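PDB 3HR6: putative surface-anchored fimbrial subunit from Corynebacterium diphtheriae, which forms the shaft of the pilus as its major pilin, a cell-wall-linked chain of tandem Ig-like modules stiffened by isopeptide and disulfide bonds. Local coordinates for residues L118-A121 and P122-N125. Numbering follows the deposited sequence.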
ATOM      1  N   LEU A 118      -2.185 -18.732  28.697  1.00 11.71           N
ATOM      2  CA  LEU A 118      -1.663 -18.759  30.058  1.00 12.50           C
ATOM      3  C   LEU A 118      -0.367 -19.573  30.100  1.00 11.92           C
ATOM      4  O   LEU A 118      -0.210 -20.558  29.361  1.00 12.57           O
ATOM      5  CB  LEU A 118      -2.689 -19.379  31.001  1.00 11.85           C
ATOM      6  CG  LEU A 118      -4.021 -18.646  31.218  1.00 14.08           C
ATOM      7  CD1 LEU A 118      -5.048 -19.564  31.895  1.00 14.64           C
ATOM      8  CD2 LEU A 118      -3.781 -17.370  32.001  1.00 14.14           C
ATOM      9  N   VAL A 119       0.556 -19.127  30.953  1.00 11.70           N
ATOM     10  CA  VAL A 119       1.818 -19.833  31.228  1.00 11.19           C
ATOM     11  C   VAL A 119       2.115 -19.712  32.714  1.00 10.85           C
ATOM     12  O   VAL A 119       2.260 -18.612  33.223  1.00 10.01           O
ATOM     13  CB  VAL A 119       3.032 -19.213  30.491  1.00 11.00           C
ATOM     14  CG1 VAL A 119       4.228 -20.093  30.625  1.00 12.69           C
ATOM     15  CG2 VAL A 119       2.724 -18.980  28.998  1.00 13.12           C
ATOM     16  N   ALA A 120       2.232 -20.841  33.377  1.00 10.10           N
ATOM     17  CA  ALA A 120       2.693 -20.878  34.759  1.00 10.70           C
ATOM     18  C   ALA A 120       4.228 -20.806  34.791  1.00 11.31           C
ATOM     19  O   ALA A 120       4.909 -21.380  33.938  1.00 11.22           O
ATOM     20  CB  ALA A 120       2.196 -22.148  35.457  1.00 10.28           C
ATOM     21  N   ALA A 121       4.780 -20.117  35.789  1.00 11.61           N
ATOM     22  CA  ALA A 121       6.220 -20.147  36.002  1.00 11.85           C
ATOM     23  C   ALA A 121       6.466 -20.092  37.494  1.00 12.25           C
ATOM     24  O   ALA A 121       5.888 -19.256  38.178  1.00 13.55           O
ATOM     25  CB  ALA A 121       6.920 -18.999  35.260  1.00 12.49           C
ATOM     26  N   PRO A 122       7.277 -21.022  38.021  1.00 11.09           N
ATOM     27  CA  PRO A 122       7.966 -22.092  37.320  1.00 10.79           C
ATOM     28  C   PRO A 122       7.008 -23.227  36.948  1.00 10.91           C
ATOM     29  O   PRO A 122       5.834 -23.183  37.300  1.00 11.75           O
ATOM     30  CB  PRO A 122       9.000 -22.551  38.353  1.00 10.74           C
ATOM     31  CG  PRO A 122       8.376 -22.280  39.643  1.00 10.19           C
ATOM     32  CD  PRO A 122       7.541 -21.063  39.473  1.00 11.56           C
ATOM     33  N   GLN A 123       7.516 -24.232  36.243  1.00 10.77           N
ATOM     34  CA  GLN A 123       6.764 -25.445  35.979  1.00 10.61           C
ATOM     35  C   GLN A 123       7.586 -26.609  36.495  1.00 10.37           C
ATOM     36  O   GLN A 123       8.728 -26.426  36.897  1.00 10.30           O
ATOM     37  CB  GLN A 123       6.483 -25.569  34.480  1.00 10.86           C
ATOM     38  CG  GLN A 123       5.578 -24.456  34.013  1.00 11.94           C
ATOM     39  CD  GLN A 123       5.276 -24.527  32.549  1.00 12.83           C
ATOM     40  OE1 GLN A 123       5.524 -25.545  31.908  1.00 14.79           O
ATOM     41  NE2 GLN A 123       4.765 -23.437  31.999  1.00 12.77           N
ATOM     42  N   THR A 124       7.004 -27.800  36.509  1.00 11.00           N
ATOM     43  CA  THR A 124       7.760 -29.016  36.764  1.00 10.69           C
ATOM     44  C   THR A 124       8.423 -29.479  35.494  1.00 11.50           C
ATOM     45  O   THR A 124       7.809 -29.430  34.422  1.00 11.30           O
ATOM     46  CB  THR A 124       6.851 -30.131  37.338  1.00 11.17           C
ATOM     47  OG1 THR A 124       6.283 -29.679  38.566  1.00 10.05           O
ATOM     48  CG2 THR A 124       7.630 -31.415  37.584  1.00  9.74           C
ATOM     49  N   ASN A 125       9.678 -29.907  35.588  1.00 12.35           N
ATOM     50  CA  ASN A 125      10.365 -30.438  34.417  1.00 13.93           C
ATOM     51  C   ASN A 125       9.564 -31.630  33.890  1.00 14.25           C
ATOM     52  O   ASN A 125       9.109 -32.463  34.675  1.00 13.77           O
ATOM     53  CB  ASN A 125      11.804 -30.854  34.740  1.00 14.57           C
ATOM     54  CG  ASN A 125      12.619 -31.161  33.492  1.00 18.76           C
ATOM     55  OD1 ASN A 125      12.327 -32.106  32.739  1.00 22.72           O
ATOM     56  ND2 ASN A 125      13.639 -30.346  33.249  1.00 23.37           N
TER
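Ala121 and Pro122 are joined by a cis peptide bond, which kinks strand 117-124 of the N-terminal Ig-like module, one arm of the beta hairpin it forms with strand 131-143. The cis geometry brings the two CA atoms to 2.9 Å and turns the proline ring so that Pro122 CD lies beside Ala121 O, 2.8 Å away. The methyl of Ala121 lies against the same peptide bond, its CB 3.4 Å from Pro122 N. Pro122 N has no hydrogen to donate.

What spans the kink is the side chain of Gln123, which reaches back to the strand just left behind. Its amide NE2 donates to Ala120 O at 2.8 Å, with an N-H...O angle of 156°. The donor lies in the carbonyl plane and addresses a lone pair, at a C=O...N angle of 142°, while the oxygen is nearly coplanar with the glutamine amide. Both flat groups are therefore well placed for the bond. CG stands beside the backbone N (chi1 -65°), and the extended chain beyond it carries the amide back past the carbonyl. On the way, CG itself passes 3.1 Å from Ala120 O, so the oxygen meets CG as well as NE2.

The strand lies between two neighbours: Val119 and Ala121 make backbone hydrogen bonds with Tyr99 and Ala97 of strand 97-103, and Gln123 with Leu132 of strand 131-143. Pro122 rests on Pro96, Gln133 and Thr5, and the Gln123 side chain also touches Val135. The buried Val119 crosses the glutamine at about a right angle; its CG1, anti to the backbone N, lies 3.7 Å from Gln123 NE2.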